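Acyl-[acyl-carrier-protein]--UDP-N-acetylglucosamine O-acyltransferase (Helicobacter pylori, PDB 1J2Z) catalyses the transfer of a (3R)-hydroxyacyl chain from acyl carrier protein to UDP-N-acetylglucosamine, the first step of lipid A biosynthesis. Local coordinates at residues R195-M198 with R199-E203; D208-Y211 with A212-R216. One frame throughout, in Å; residues are numbered along the deposited sequence.

Both contacts belong to the helical C-terminal part of the chain, beyond the left-handed beta-helix that gives this acyltransferase its prism shape. Contact 1 comes first and spans the short helix 195-201 and the turn after it; contact 2 lies further on in helix 204-217, so the two are in series. Their centres are about 14 Å apart, on the same side of the chain's centre. Arg195 CD lies 3.2 Å from Tyr211 OH, and Leu202 CD1 packs 3.5 Å from Ile210 CD1. The short helix therefore rests against the longer one, and the two fold together as consecutive elements of one helical unit.

Contact 1: R195-M198 with R199-E203; sequences RHRM and RQLLE
Arg197 and Gln200 meet through flat groups set almost perpendicular, their planes 84° apart, with the amide at the edge of the guanidinium; the amide's orientation is doubtful and no bond is assigned. The bent Arg197 chain brings this about: CG stands opposite the backbone N (chi1 178°), then turns at the next two torsions, and the terminal group comes back to Gln200 although CB points away. The Arg199 guanidinium has His196 CA in its plane, at an edge, with NH2 3.7 Å from that carbon. Arg199 CZ in turn lies in plane at the edge of the Arg195 guanidinium, whose NH1 is 3.2 Å from Arg199 CD; the two guanidinium planes are 73° apart. Their NH1 atoms approach to 3.7 Å, a pairing of like charges that solvent may screen, since both residues are exposed. The imidazole of His196 crosses the Arg199 side chain at about a right angle and Gln200 more obliquely.

The backbone pattern changes as the helix ends. Arg199 N binds Arg195 O at 2.9 Å, i to i+4. Arg197 O then accepts from two donors: Leu201 N, 3.2 Å away in the carbonyl plane, and Gln200 N, above that plane in an i to i+3 bond. Leu202 is the first residue to leave helical geometry, and Glu203 is the N-cap of the next helix.

Met198 packs on the loop residues Tyr180 and Leu193 and on Ile207 of helix 204-217, while Leu202 meets Tyr180, Ile207 and Ile210. Arg197 reaches Tyr146 in a loop of the beta-helix, and helix 195-201 thus packs on both helix 204-217 and the loops that precede it.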
loop_
_atom_site.group_PDB
_atom_site.type_symbol
_atom_site.label_atom_id
_atom_site.label_comp_id
_atom_site.label_asym_id
_atom_site.label_seq_id
_atom_site.Cartn_x
_atom_site.Cartn_y
_atom_site.Cartn_z
ATOM N N ARG A 195 24.493 3.989 -13.531
ATOM C CA ARG A 195 25.881 4.414 -13.395
ATOM C C ARG A 195 26.428 4.225 -11.985
ATOM O O ARG A 195 27.506 3.655 -11.800
ATOM C CB ARG A 195 25.997 5.884 -13.811
ATOM C CG ARG A 195 27.355 6.299 -14.346
ATOM C CD ARG A 195 27.286 7.698 -14.949
ATOM N NE ARG A 195 28.531 8.085 -15.608
ATOM C CZ ARG A 195 29.679 8.297 -14.973
ATOM N NH1 ARG A 195 29.744 8.160 -13.656
ATOM N NH2 ARG A 195 30.760 8.651 -15.654
ATOM N N HIS A 196 25.685 4.702 -10.991
ATOM C CA HIS A 196 26.120 4.585 -9.607
ATOM C C HIS A 196 26.436 3.147 -9.212
ATOM O O HIS A 196 27.375 2.898 -8.454
ATOM C CB HIS A 196 25.061 5.155 -8.661
ATOM C CG HIS A 196 25.369 4.928 -7.214
ATOM N ND1 HIS A 196 25.126 3.728 -6.582
ATOM C CD2 HIS A 196 25.948 5.730 -6.289
ATOM C CE1 HIS A 196 25.543 3.799 -5.331
ATOM N NE2 HIS A 196 26.047 5.002 -5.128
ATOM N N ARG A 197 25.655 2.205 -9.727
ATOM C CA ARG A 197 25.867 0.797 -9.421
ATOM C C ARG A 197 27.075 0.249 -10.170
ATOM O O ARG A 197 27.910 -0.450 -9.596
ATOM C CB ARG A 197 24.637 -0.022 -9.806
ATOM C CG ARG A 197 24.801 -1.509 -9.559
ATOM C CD ARG A 197 24.154 -1.913 -8.253
ATOM N NE ARG A 197 24.661 -1.152 -7.119
ATOM C CZ ARG A 197 24.096 -1.156 -5.916
ATOM N NH1 ARG A 197 23.008 -1.882 -5.702
ATOM N NH2 ARG A 197 24.617 -0.437 -4.930
ATOM N N MET A 198 27.157 0.557 -11.462
ATOM C CA MET A 198 28.266 0.079 -12.279
ATOM C C MET A 198 29.606 0.567 -11.739
ATOM O O MET A 198 30.593 -0.163 -11.770
ATOM C CB MET A 198 28.105 0.543 -13.730
ATOM C CG MET A 198 26.794 0.128 -14.378
ATOM S SD MET A 198 26.750 0.520 -16.139
ATOM C CE MET A 198 26.562 2.280 -16.084
ATOM N N ARG A 199 29.630 1.797 -11.236
ATOM C CA ARG A 199 30.856 2.387 -10.708
ATOM C C ARG A 199 31.435 1.665 -9.498
ATOM O O ARG A 199 32.629 1.776 -9.218
ATOM C CB ARG A 199 30.630 3.863 -10.362
ATOM C CG ARG A 199 30.468 4.765 -11.579
ATOM C CD ARG A 199 30.386 6.229 -11.175
ATOM N NE ARG A 199 29.211 6.504 -10.352
ATOM C CZ ARG A 199 28.944 7.682 -9.800
ATOM N NH1 ARG A 199 29.772 8.703 -9.979
ATOM N NH2 ARG A 199 27.847 7.842 -9.072
ATOM N N GLN A 200 30.604 0.928 -8.773
ATOM C CA GLN A 200 31.108 0.210 -7.612
ATOM C C GLN A 200 31.423 -1.242 -7.936
ATOM O O GLN A 200 32.242 -1.864 -7.270
ATOM C CB GLN A 200 30.113 0.278 -6.445
ATOM C CG GLN A 200 28.728 -0.253 -6.746
ATOM C CD GLN A 200 27.928 -0.520 -5.484
ATOM O OE1 GLN A 200 28.162 -1.510 -4.785
ATOM N NE2 GLN A 200 26.989 0.370 -5.177
ATOM N N LEU A 201 30.788 -1.779 -8.971
ATOM C CA LEU A 201 31.010 -3.170 -9.353
ATOM C C LEU A 201 31.878 -3.341 -10.595
ATOM O O LEU A 201 32.550 -4.364 -10.752
ATOM C CB LEU A 201 29.671 -3.869 -9.602
ATOM C CG LEU A 201 28.694 -4.059 -8.440
ATOM C CD1 LEU A 201 27.356 -4.552 -8.985
ATOM C CD2 LEU A 201 29.268 -5.048 -7.439
ATOM N N LEU A 202 31.868 -2.344 -11.474
ATOM C CA LEU A 202 32.626 -2.442 -12.713
ATOM C C LEU A 202 33.751 -1.431 -12.898
ATOM O O LEU A 202 33.750 -0.353 -12.302
ATOM C CB LEU A 202 31.666 -2.352 -13.901
ATOM C CG LEU A 202 30.477 -3.316 -13.843
ATOM C CD1 LEU A 202 29.590 -3.114 -15.057
ATOM C CD2 LEU A 202 30.981 -4.749 -13.781
ATOM N N GLU A 203 34.707 -1.805 -13.742
ATOM C CA GLU A 203 35.852 -0.968 -14.066
ATOM C C GLU A 203 35.416 0.023 -15.143
ATOM O O GLU A 203 34.539 -0.282 -15.952
ATOM C CB GLU A 203 36.998 -1.844 -14.576
ATOM C CG GLU A 203 37.538 -2.810 -13.527
ATOM C CD GLU A 203 38.133 -4.069 -14.132
ATOM O OE1 GLU A 203 38.973 -3.957 -15.050
ATOM O OE2 GLU A 203 37.762 -5.175 -13.681
#

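Contact 2: D208-Y211 with A212-R216; sequences DFIY and ALYKR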
loop_
_atom_site.group_PDB
_atom_site.type_symbol
_atom_site.label_atom_id
_atom_site.label_comp_id
_atom_site.label_asym_id
_atom_site.label_seq_id
_atom_site.Cartn_x
_atom_site.Cartn_y
_atom_site.Cartn_z
ATOM N N ASP A 208 32.234 1.861 -20.184
ATOM C CA ASP A 208 32.156 2.519 -21.489
ATOM C C ASP A 208 31.657 1.517 -22.522
ATOM O O ASP A 208 30.791 1.825 -23.344
ATOM C CB ASP A 208 33.530 3.032 -21.933
ATOM C CG ASP A 208 34.091 4.088 -21.007
ATOM O OD1 ASP A 208 33.355 5.036 -20.668
ATOM O OD2 ASP A 208 35.275 3.973 -20.627
ATOM N N PHE A 209 32.220 0.314 -22.477
ATOM C CA PHE A 209 31.843 -0.743 -23.399
ATOM C C PHE A 209 30.343 -1.011 -23.336
ATOM O O PHE A 209 29.684 -1.145 -24.367
ATOM C CB PHE A 209 32.627 -2.017 -23.073
ATOM C CG PHE A 209 32.261 -3.194 -23.932
ATOM C CD1 PHE A 209 31.169 -3.993 -23.610
ATOM C CD2 PHE A 209 32.997 -3.491 -25.074
ATOM C CE1 PHE A 209 30.816 -5.073 -24.414
ATOM C CE2 PHE A 209 32.651 -4.568 -25.884
ATOM C CZ PHE A 209 31.559 -5.360 -25.554
ATOM N N ILE A 210 29.807 -1.079 -22.122
ATOM C CA ILE A 210 28.381 -1.333 -21.938
ATOM C C ILE A 210 27.525 -0.235 -22.562
ATOM O O ILE A 210 26.555 -0.525 -23.260
ATOM C CB ILE A 210 28.044 -1.492 -20.438
ATOM C CG1 ILE A 210 28.763 -2.729 -19.895
ATOM C CG2 ILE A 210 26.529 -1.627 -20.242
ATOM C CD1 ILE A 210 28.634 -2.925 -18.400
ATOM N N TYR A 211 27.877 1.025 -22.317
ATOM C CA TYR A 211 27.117 2.132 -22.896
ATOM C C TYR A 211 27.048 1.936 -24.405
ATOM O O TYR A 211 25.975 1.984 -25.007
ATOM C CB TYR A 211 27.792 3.480 -22.624
ATOM C CG TYR A 211 27.471 4.127 -21.295
ATOM C CD1 TYR A 211 28.387 4.096 -20.244
ATOM C CD2 TYR A 211 26.282 4.833 -21.110
ATOM C CE1 TYR A 211 28.135 4.763 -19.045
ATOM C CE2 TYR A 211 26.018 5.502 -19.913
ATOM C CZ TYR A 211 26.951 5.465 -18.887
ATOM O OH TYR A 211 26.717 6.144 -17.714
ATOM N N ALA A 212 28.215 1.725 -25.005
ATOM C CA ALA A 212 28.320 1.520 -26.441
ATOM C C ALA A 212 27.452 0.349 -26.872
ATOM O O ALA A 212 26.692 0.450 -27.834
ATOM C CB ALA A 212 29.778 1.262 -26.824
ATOM N N LEU A 213 27.569 -0.759 -26.148
ATOM C CA LEU A 213 26.806 -1.966 -26.446
ATOM C C LEU A 213 25.310 -1.668 -26.531
ATOM O O LEU A 213 24.650 -2.007 -27.513
ATOM C CB LEU A 213 27.040 -3.018 -25.357
ATOM C CG LEU A 213 26.899 -4.503 -25.720
ATOM C CD1 LEU A 213 26.604 -5.287 -24.453
ATOM C CD2 LEU A 213 25.799 -4.728 -26.739
ATOM N N TYR A 214 24.774 -1.039 -25.493
ATOM C CA TYR A 214 23.353 -0.723 -25.465
ATOM C C TYR A 214 22.949 0.262 -26.552
ATOM O O TYR A 214 21.850 0.168 -27.104
ATOM C CB TYR A 214 22.958 -0.189 -24.086
ATOM C CG TYR A 214 22.661 -1.280 -23.075
ATOM C CD1 TYR A 214 23.281 -1.292 -21.825
ATOM C CD2 TYR A 214 21.735 -2.286 -23.358
ATOM C CE1 TYR A 214 22.983 -2.274 -20.884
ATOM C CE2 TYR A 214 21.430 -3.273 -22.424
ATOM C CZ TYR A 214 22.055 -3.261 -21.191
ATOM O OH TYR A 214 21.747 -4.231 -20.264
ATOM N N LYS A 215 23.831 1.204 -26.866
ATOM C CA LYS A 215 23.527 2.180 -27.903
ATOM C C LYS A 215 23.331 1.468 -29.239
ATOM O O LYS A 215 22.433 1.805 -30.009
ATOM C CB LYS A 215 24.650 3.218 -27.986
ATOM C CG LYS A 215 24.695 4.112 -26.749
ATOM C CD LYS A 215 25.919 5.016 -26.686
ATOM C CE LYS A 215 25.912 5.823 -25.382
ATOM N NZ LYS A 215 27.138 6.643 -25.179
ATOM N N ARG A 216 24.156 0.461 -29.499
ATOM C CA ARG A 216 24.048 -0.296 -30.740
ATOM C C ARG A 216 22.869 -1.261 -30.684
ATOM O O ARG A 216 22.162 -1.446 -31.676
ATOM C CB ARG A 216 25.347 -1.062 -31.005
ATOM C CG ARG A 216 26.502 -0.151 -31.393
ATOM C CD ARG A 216 27.778 -0.922 -31.685
ATOM N NE ARG A 216 28.410 -1.435 -30.474
ATOM C CZ ARG A 216 28.546 -2.726 -30.203
ATOM N NH1 ARG A 216 28.088 -3.624 -31.062
ATOM N NH2 ARG A 216 29.143 -3.118 -29.082
HETATM O O HOH W 1 30.608 -1.966 -26.973
#
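Tyr211 gives up the most surface here; its backbone carbonyl and CB are met by Lys215, while the end of its ring leads away from 212-216. With CG beside its own backbone N (chi1 -69°) and the rest of its chain extended, the lysine runs back along the helix over the tyrosine's carbonyl: Lys215 CG is 3.0 Å from Tyr211 O, and CE comes within 4.1 Å of Tyr211 CB. The contact is made by the methylenes of a lysine one turn further along the chain.

Ile210 and Tyr214 lie side by side and point the same way, the branch methyl Ile210 CG2 resting 3.6 Å from Tyr214 CD1. Tyr214 OH bonds to the backbone O of Pro179, which satisfies the polar end of this buried ring.

Phe209 crosses Leu213 obliquely, its CE1 4.2 Å from Leu213 CG. One ring face is occupied by a water that sits over its centre, 3.4 Å above the plane. This water donates to Phe209 O and accepts from Arg216 NH2 at 2.8 Å, so that it bridges residues about two turns apart. Regular i to i+4 bonds run beneath, among them Tyr214 N to Ile210 O at 2.9 Å.

Helix 239-250 packs along one side of helix 204-217: Val241 touches Phe209, Phe240 touches Ile210, and Ile244 meets both Leu213 and Tyr214. The Arg216-Glu231 salt bridge, made through NH1, links helix 204-217 to helix 224-234, while Leu193 of a preceding loop lies against Tyr211.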